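Local coordinates for MdcD (Pseudomonas aeruginosa, PDB 5VIP), which is the beta subunit of a biotin-independent malonate decarboxylase and probably takes part in decarboxylating malonyl groups carried on an acyl carrier protein, at residues A71-I76 / R111-L116; D57-A62 / A91-A96; P148-I153 / T234-Y239. One frame throughout, in Å; residues are numbered along the deposited sequence.

Interaction 1: A71-I76 / R111-L116; sequences AVLAAI and RALLLL
Five backbone hydrogen bonds tie residues 71-76 to residues 111-115. Val72 and Ala74 use both their N-H and C=O groups, and Ile76 gives its N-H. Their partners are the C=O of Arg111 and both groups of Leu113 and Leu115. The shortest is Leu115 N to Ala74 O, 2.8 Å. The straightest is Ile76 N to Leu115 O, 173° at the hydrogen. CA-H...O contacts run between them, such as Leu73 CA to Leu113 O at 3.2 Å. Both strands run the same way, with axes 16° apart. They are the two strands of a beta-alpha-beta unit whose helix is 87-105, a standard element of the crotonase-like fold to which carboxyltransferases belong.

The apolar contacts fall on both faces. On the face of Leu73, Leu113 and Leu115, the first two leucines lie side by side and point the same way. Leu73 CD1 meets Leu113 CD2 at 3.7 Å. The other branch of Leu73, CD2, reaches Leu115 CD2 at 4.0 Å. Leu115 CB also sits 3.7 Å from Ala75 CB. Helix 18-25 covers this face. On the other face Val72 CG1 touches Ala112 CB. Leu114 CG is anti to its carbonyl carbon (chi1 -57°), and from there branch CD2 reaches Ala74 CB. Helix 87-105 packs here against Val72, Ala74 and Ala112. Past the last bridge Ile76 CD1 meets Leu116 CD2 at 4.1 Å.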
loop_
_atom_site.group_PDB
_atom_site.type_symbol
_atom_site.label_atom_id
_atom_site.label_comp_id
_atom_site.label_asym_id
_atom_site.label_seq_id
_atom_site.Cartn_x
_atom_site.Cartn_y
_atom_site.Cartn_z
ATOM N N ALA B 71 -16.432 -15.631 8.405
ATOM C CA ALA B 71 -16.077 -14.569 7.477
ATOM C C ALA B 71 -16.176 -13.183 8.117
ATOM O O ALA B 71 -16.898 -12.968 9.108
ATOM C CB ALA B 71 -16.972 -14.630 6.243
ATOM N N VAL B 72 -15.420 -12.251 7.548
ATOM C CA VAL B 72 -15.562 -10.848 7.868
ATOM C C VAL B 72 -15.603 -10.117 6.532
ATOM O O VAL B 72 -14.959 -10.522 5.559
ATOM C CB VAL B 72 -14.410 -10.325 8.761
ATOM C CG1 VAL B 72 -13.061 -10.489 8.068
ATOM C CG2 VAL B 72 -14.651 -8.844 9.179
ATOM N N LEU B 73 -16.398 -9.063 6.479
ATOM C CA LEU B 73 -16.615 -8.326 5.251
ATOM C C LEU B 73 -16.387 -6.863 5.579
ATOM O O LEU B 73 -16.942 -6.366 6.553
ATOM C CB LEU B 73 -18.044 -8.577 4.731
ATOM C CG LEU B 73 -18.439 -8.238 3.302
ATOM C CD1 LEU B 73 -19.688 -9.022 2.894
ATOM C CD2 LEU B 73 -18.684 -6.744 3.161
ATOM N N ALA B 74 -15.531 -6.183 4.818
ATOM C CA ALA B 74 -15.430 -4.741 4.944
ATOM C C ALA B 74 -15.890 -4.129 3.636
ATOM O O ALA B 74 -15.385 -4.487 2.573
ATOM C CB ALA B 74 -13.986 -4.302 5.298
ATOM N N ALA B 75 -16.855 -3.215 3.713
ATOM C CA ALA B 75 -17.412 -2.576 2.528
ATOM C C ALA B 75 -17.352 -1.062 2.683
ATOM O O ALA B 75 -17.858 -0.514 3.660
ATOM C CB ALA B 75 -18.839 -3.022 2.289
ATOM N N ILE B 76 -16.736 -0.393 1.716
ATOM C CA ILE B 76 -16.627 1.062 1.764
ATOM C C ILE B 76 -17.818 1.669 1.044
ATOM O O ILE B 76 -18.198 1.226 -0.044
ATOM C CB ILE B 76 -15.307 1.549 1.142
ATOM C CG1 ILE B 76 -14.131 0.858 1.839
ATOM C CG2 ILE B 76 -15.200 3.073 1.241
ATOM C CD1 ILE B 76 -12.781 1.110 1.194
ATOM N N ARG B 111 -12.331 -15.988 6.638
ATOM C CA ARG B 111 -12.138 -15.460 5.297
ATOM C C ARG B 111 -12.492 -13.979 5.284
ATOM O O ARG B 111 -13.486 -13.593 5.872
ATOM C CB ARG B 111 -13.023 -16.224 4.300
ATOM C CG ARG B 111 -13.041 -17.751 4.472
ATOM C CD ARG B 111 -14.283 -18.354 3.851
ATOM N NE ARG B 111 -14.044 -19.664 3.212
ATOM C CZ ARG B 111 -14.916 -20.266 2.404
ATOM N NH1 ARG B 111 -16.092 -19.686 2.121
ATOM N NH2 ARG B 111 -14.612 -21.446 1.856
ATOM N N ALA B 112 -11.700 -13.150 4.605
ATOM C CA ALA B 112 -11.997 -11.727 4.519
ATOM C C ALA B 112 -12.398 -11.333 3.100
ATOM O O ALA B 112 -11.726 -11.691 2.118
ATOM C CB ALA B 112 -10.788 -10.883 4.983
ATOM N N LEU B 113 -13.492 -10.583 3.012
ATOM C CA LEU B 113 -14.051 -10.119 1.754
ATOM C C LEU B 113 -14.092 -8.594 1.763
ATOM O O LEU B 113 -14.677 -7.982 2.679
ATOM C CB LEU B 113 -15.456 -10.691 1.550
ATOM C CG LEU B 113 -16.293 -10.241 0.353
ATOM C CD1 LEU B 113 -15.595 -10.589 -0.968
ATOM C CD2 LEU B 113 -17.651 -10.898 0.419
ATOM N N LEU B 114 -13.448 -7.986 0.766
ATOM C CA LEU B 114 -13.337 -6.526 0.691
ATOM C C LEU B 114 -14.156 -5.982 -0.473
ATOM O O LEU B 114 -13.899 -6.326 -1.627
ATOM C CB LEU B 114 -11.869 -6.094 0.528
ATOM C CG LEU B 114 -10.896 -6.564 1.605
ATOM C CD1 LEU B 114 -9.460 -6.113 1.260
ATOM C CD2 LEU B 114 -11.329 -5.995 2.953
ATOM N N LEU B 115 -15.115 -5.112 -0.163
ATOM C CA LEU B 115 -15.883 -4.413 -1.188
ATOM C C LEU B 115 -15.335 -2.991 -1.328
ATOM O O LEU B 115 -15.633 -2.106 -0.511
ATOM C CB LEU B 115 -17.370 -4.389 -0.825
ATOM C CG LEU B 115 -18.252 -5.566 -1.271
ATOM C CD1 LEU B 115 -17.587 -6.938 -1.152
ATOM C CD2 LEU B 115 -19.591 -5.555 -0.541
ATOM N N LEU B 116 -14.542 -2.774 -2.369
ATOM C CA LEU B 116 -13.724 -1.567 -2.468
ATOM C C LEU B 116 -14.301 -0.501 -3.396
ATOM O O LEU B 116 -14.061 -0.516 -4.604
ATOM C CB LEU B 116 -12.317 -1.952 -2.937
ATOM C CG LEU B 116 -11.603 -2.926 -1.996
ATOM C CD1 LEU B 116 -10.198 -3.262 -2.486
ATOM C CD2 LEU B 116 -11.548 -2.358 -0.588
#

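Interaction 2: D57-A62 / A91-A96; sequences DGVVVA and AKIAGA
Lys92 reaches from helix 87-105 to the start of strand 59-66 and crosses the side chain of Asp57 at about a right angle. Its chain is extended about CB-CG and bends about CG-CD (chi3 76°), which turns the ammonium group in toward the strand. NZ forms a salt bridge with Asp57 OD2 at 2.8 Å and a hydrogen bond with Val59 O at 2.7 Å. It approaches OD2 from above the carboxylate plane, 41° out of it. The backbone N of Val59 comes to the same oxygen from the opposite face, at 3.2 Å. That second bond closes an Asx turn. A water accepts from NZ and also from Val61 N, 3.0 Å away.

Val59 and Val61 pack on Lys92, Ile93 and Ala96 of the helix. Val59 crosses Ile93 at about a right angle, with CG1 against CG1 at 3.8 Å. Val61 CG2 leans on Lys92 CB at 3.9 Å, and its CG1 meets Ala96 CB at 4.0 Å. The axes of strand and helix diverge by 24°. The helix packs on one face of the mixed sheet of the crotonase-like fold. Val72 and Ile76 of the adjoining strand 69-76 continue the same apolar surface, and another protein chain packs on Val61 and Lys92.

Lys92 is buried, and its charge is met by a carboxylate, a carbonyl and a water. The nearby carboxylate would be expected to favour the protonated amine. The ammonium group also bridges Asp57 OD2 and Val59 O, two acceptors 3.0 Å apart, so its positive charge probably offsets the repulsion between them.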
loop_
_atom_site.group_PDB
_atom_site.type_symbol
_atom_site.label_atom_id
_atom_site.label_comp_id
_atom_site.label_asym_id
_atom_site.label_seq_id
_atom_site.Cartn_x
_atom_site.Cartn_y
_atom_site.Cartn_z
ATOM N N ASP B 57 -18.962 7.459 9.064
ATOM C CA ASP B 57 -17.594 6.954 9.004
ATOM C C ASP B 57 -17.299 6.347 7.631
ATOM O O ASP B 57 -16.178 6.419 7.136
ATOM C CB ASP B 57 -17.370 5.929 10.102
ATOM C CG ASP B 57 -18.192 4.680 9.898
ATOM O OD1 ASP B 57 -19.430 4.728 10.092
ATOM O OD2 ASP B 57 -17.591 3.648 9.541
ATOM N N GLY B 58 -18.312 5.750 7.016
ATOM C CA GLY B 58 -18.208 5.357 5.622
ATOM C C GLY B 58 -17.715 3.951 5.336
ATOM O O GLY B 58 -17.529 3.609 4.176
ATOM N N VAL B 59 -17.487 3.145 6.372
ATOM C CA VAL B 59 -17.164 1.726 6.164
ATOM C C VAL B 59 -18.062 0.812 6.995
ATOM O O VAL B 59 -18.279 1.057 8.186
ATOM C CB VAL B 59 -15.696 1.406 6.511
ATOM C CG1 VAL B 59 -15.419 -0.093 6.306
ATOM C CG2 VAL B 59 -14.757 2.215 5.627
ATOM N N VAL B 60 -18.584 -0.232 6.352
ATOM C CA VAL B 60 -19.318 -1.283 7.027
ATOM C C VAL B 60 -18.383 -2.457 7.315
ATOM O O VAL B 60 -17.771 -3.001 6.399
ATOM C CB VAL B 60 -20.507 -1.773 6.181
ATOM C CG1 VAL B 60 -21.303 -2.841 6.947
ATOM C CG2 VAL B 60 -21.405 -0.600 5.797
ATOM N N VAL B 61 -18.240 -2.827 8.578
ATOM C CA VAL B 61 -17.532 -4.058 8.898
ATOM C C VAL B 61 -18.555 -5.026 9.454
ATOM O O VAL B 61 -19.268 -4.707 10.419
ATOM C CB VAL B 61 -16.392 -3.848 9.905
ATOM C CG1 VAL B 61 -15.908 -5.196 10.431
ATOM C CG2 VAL B 61 -15.253 -3.078 9.244
ATOM N N ALA B 62 -18.654 -6.196 8.833
ATOM C CA ALA B 62 -19.677 -7.152 9.240
ATOM C C ALA B 62 -19.104 -8.538 9.403
ATOM O O ALA B 62 -18.223 -8.945 8.651
ATOM C CB ALA B 62 -20.810 -7.171 8.231
ATOM N N ALA B 91 -8.895 2.219 10.215
ATOM C CA ALA B 91 -8.642 1.270 11.294
ATOM C C ALA B 91 -9.680 0.152 11.343
ATOM O O ALA B 91 -9.373 -0.975 11.758
ATOM C CB ALA B 91 -8.596 1.990 12.630
ATOM N N LYS B 92 -10.913 0.457 10.949
ATOM C CA LYS B 92 -11.951 -0.578 10.913
ATOM C C LYS B 92 -11.555 -1.686 9.936
ATOM O O LYS B 92 -11.691 -2.869 10.233
ATOM C CB LYS B 92 -13.306 0.026 10.525
ATOM C CG LYS B 92 -13.970 0.798 11.670
ATOM C CD LYS B 92 -15.259 1.492 11.235
ATOM C CE LYS B 92 -16.405 0.504 11.086
ATOM N NZ LYS B 92 -17.726 1.174 10.846
ATOM N N ILE B 93 -11.045 -1.296 8.774
ATOM C CA ILE B 93 -10.673 -2.284 7.770
ATOM C C ILE B 93 -9.424 -3.039 8.221
ATOM O O ILE B 93 -9.401 -4.263 8.200
ATOM C CB ILE B 93 -10.436 -1.635 6.410
ATOM C CG1 ILE B 93 -11.711 -0.917 5.926
ATOM C CG2 ILE B 93 -9.984 -2.692 5.381
ATOM C CD1 ILE B 93 -11.495 -0.074 4.673
ATOM N N ALA B 94 -8.387 -2.304 8.620
ATOM C CA ALA B 94 -7.137 -2.920 9.066
ATOM C C ALA B 94 -7.380 -3.865 10.233
ATOM O O ALA B 94 -6.871 -4.987 10.248
ATOM C CB ALA B 94 -6.106 -1.835 9.455
ATOM N N GLY B 95 -8.163 -3.414 11.209
ATOM C CA GLY B 95 -8.423 -4.211 12.393
ATOM C C GLY B 95 -9.223 -5.467 12.104
ATOM O O GLY B 95 -9.004 -6.503 12.726
ATOM N N ALA B 96 -10.150 -5.383 11.157
ATOM C CA ALA B 96 -10.928 -6.562 10.767
ATOM C C ALA B 96 -10.007 -7.611 10.135
ATOM O O ALA B 96 -10.106 -8.801 10.438
ATOM C CB ALA B 96 -12.028 -6.177 9.811
HETATM O O HOH W 1 -19.507 -1.168 10.701
#

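Interaction 3: P148-I153 / T234-Y239; sequences PVVAVI and TSVLAY
This is a purely apolar strand-to-helix contact within the crotonase-like fold of the carboxyltransferase family. It packs helix 229-242 on strand 150-153, which lies between strands 111-115 and 172-176 in the mixed sheet. The helix runs nearly antiparallel to the strand, at 159° between their directions. Their axes come within 9.6 Å of each other. The interface is small, 174 Å², and largely buried.

Val150 and Val152 alternate with Ala151 along the strand, and both valines direct their side chains at the helix. In Val152, CG1 is anti to the backbone N (chi1 171°), which leaves CG2, beside that N, to meet the helix. The backbones come closest at Val150 and Val236, with 7.0 Å between their CA atoms. One methyl of Val236, CG2, serves both valines. It lies near CG1 of Val150, a looser contact, and packs closely against Val152, whose side chain it crosses at about a right angle.

One turn on, Tyr239 crosses Val150 at about a right angle too. Its CB does the touching, 4.1 Å from Val150 CG2, while the phenol leads away from the strand. The ring meets that of Tyr172 on strand 172-176, with the planes at about 45°. At the same end, Pro148 CG lies 4.4 Å from the carbonyl oxygen of Tyr239. Leu113 of strand 111-115 also touches Val236, so the helix spans more than one strand. The tightest meeting of the two segments is methyl on methyl, Val152 CG2 to Val236 CG2 at 3.7 Å.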
loop_
_atom_site.group_PDB
_atom_site.type_symbol
_atom_site.label_atom_id
_atom_site.label_comp_id
_atom_site.label_asym_id
_atom_site.label_seq_id
_atom_site.Cartn_x
_atom_site.Cartn_y
_atom_site.Cartn_z
ATOM N N PRO B 148 -7.108 -16.814 1.195
ATOM C CA PRO B 148 -7.189 -15.774 0.166
ATOM C C PRO B 148 -8.132 -14.646 0.597
ATOM O O PRO B 148 -9.168 -14.911 1.204
ATOM C CB PRO B 148 -7.749 -16.530 -1.044
ATOM C CG PRO B 148 -8.568 -17.627 -0.430
ATOM C CD PRO B 148 -7.757 -18.064 0.760
ATOM N N VAL B 149 -7.755 -13.405 0.318
ATOM C CA VAL B 149 -8.668 -12.277 0.450
ATOM C C VAL B 149 -9.275 -12.058 -0.923
ATOM O O VAL B 149 -8.561 -12.051 -1.927
ATOM C CB VAL B 149 -7.961 -11.000 0.923
ATOM C CG1 VAL B 149 -8.943 -9.828 0.960
ATOM C CG2 VAL B 149 -7.309 -11.230 2.295
ATOM N N VAL B 150 -10.592 -11.912 -0.975
ATOM C CA VAL B 150 -11.265 -11.613 -2.224
ATOM C C VAL B 150 -11.656 -10.145 -2.209
ATOM O O VAL B 150 -12.233 -9.670 -1.238
ATOM C CB VAL B 150 -12.505 -12.499 -2.427
ATOM C CG1 VAL B 150 -13.258 -12.087 -3.683
ATOM C CG2 VAL B 150 -12.096 -13.973 -2.491
ATOM N N ALA B 151 -11.317 -9.437 -3.286
ATOM C CA ALA B 151 -11.712 -8.042 -3.460
ATOM C C ALA B 151 -12.713 -7.928 -4.588
ATOM O O ALA B 151 -12.478 -8.424 -5.687
ATOM C CB ALA B 151 -10.502 -7.166 -3.758
ATOM N N VAL B 152 -13.814 -7.246 -4.308
ATOM C CA VAL B 152 -14.876 -7.034 -5.275
ATOM C C VAL B 152 -14.944 -5.532 -5.564
ATOM O O VAL B 152 -15.075 -4.709 -4.646
ATOM C CB VAL B 152 -16.230 -7.561 -4.749
ATOM C CG1 VAL B 152 -17.371 -7.144 -5.647
ATOM C CG2 VAL B 152 -16.170 -9.103 -4.600
ATOM N N ILE B 153 -14.801 -5.187 -6.837
ATOM C CA ILE B 153 -14.879 -3.796 -7.282
ATOM C C ILE B 153 -16.024 -3.731 -8.283
ATOM O O ILE B 153 -15.912 -4.255 -9.387
ATOM C CB ILE B 153 -13.567 -3.332 -7.926
ATOM C CG1 ILE B 153 -12.399 -3.609 -6.979
ATOM C CG2 ILE B 153 -13.647 -1.857 -8.288
ATOM C CD1 ILE B 153 -11.096 -3.773 -7.691
ATOM N N THR B 234 -22.075 -16.019 -5.926
ATOM C CA THR B 234 -21.535 -17.317 -6.282
ATOM C C THR B 234 -20.057 -17.233 -6.658
ATOM O O THR B 234 -19.282 -18.108 -6.257
ATOM C CB THR B 234 -22.349 -17.943 -7.422
ATOM O OG1 THR B 234 -23.695 -18.130 -6.960
ATOM C CG2 THR B 234 -21.752 -19.289 -7.840
ATOM N N SER B 235 -19.650 -16.198 -7.400
ATOM C CA SER B 235 -18.228 -16.065 -7.757
ATOM C C SER B 235 -17.366 -15.916 -6.514
ATOM O O SER B 235 -16.301 -16.542 -6.410
ATOM C CB SER B 235 -17.962 -14.863 -8.688
ATOM O OG SER B 235 -18.814 -14.902 -9.820
ATOM N N VAL B 236 -17.823 -15.079 -5.580
ATOM C CA VAL B 236 -17.095 -14.861 -4.338
ATOM C C VAL B 236 -16.882 -16.192 -3.621
ATOM O O VAL B 236 -15.756 -16.524 -3.200
ATOM C CB VAL B 236 -17.840 -13.866 -3.416
ATOM C CG1 VAL B 236 -17.295 -13.927 -2.002
ATOM C CG2 VAL B 236 -17.728 -12.446 -3.983
ATOM N N LEU B 237 -17.951 -16.973 -3.511
ATOM C CA LEU B 237 -17.858 -18.247 -2.810
ATOM C C LEU B 237 -16.915 -19.239 -3.533
ATOM O O LEU B 237 -16.158 -19.968 -2.884
ATOM C CB LEU B 237 -19.242 -18.868 -2.652
ATOM C CG LEU B 237 -20.207 -18.156 -1.696
ATOM C CD1 LEU B 237 -21.494 -18.955 -1.569
ATOM C CD2 LEU B 237 -19.578 -17.949 -0.332
ATOM N N ALA B 238 -16.958 -19.251 -4.862
ATOM C CA ALA B 238 -16.114 -20.158 -5.644
ATOM C C ALA B 238 -14.647 -19.812 -5.445
ATOM O O ALA B 238 -13.802 -20.694 -5.345
ATOM C CB ALA B 238 -16.479 -20.103 -7.119
ATOM N N TYR B 239 -14.348 -18.520 -5.356
ATOM C CA TYR B 239 -12.963 -18.093 -5.200
ATOM C C TYR B 239 -12.431 -18.392 -3.811
ATOM O O TYR B 239 -11.288 -18.804 -3.686
ATOM C CB TYR B 239 -12.806 -16.609 -5.538
ATOM C CG TYR B 239 -12.586 -16.424 -7.021
ATOM C CD1 TYR B 239 -11.375 -16.762 -7.597
ATOM C CD2 TYR B 239 -13.611 -15.983 -7.851
ATOM C CE1 TYR B 239 -11.160 -16.623 -8.954
ATOM C CE2 TYR B 239 -13.413 -15.850 -9.213
ATOM C CZ TYR B 239 -12.184 -16.171 -9.759
ATOM O OH TYR B 239 -11.979 -16.030 -11.121
#

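How the interactions relate
The three contacts share one mixed sheet. Strands 59-66, 69-76, 111-115 and 150-153 lie next to one another in that order. Interaction 1 supplies the middle pair. Interaction 2 joins it through strand 59-66, where Val60 N lies 2.8 Å from Ala75 O and Leu73 N lies 2.8 Å from Ala62 O. Interaction 3 joins it on the other edge, with Val152 N 2.8 Å from Leu114 O. Centres of interactions 1 and 2 are about 9 Å apart, and those of 1 and 3 about 10 Å. Interactions 2 and 3 do not touch; their nearest atoms are about 8 Å apart. Helix 87-105 packs on both strands 59-66 and 69-76.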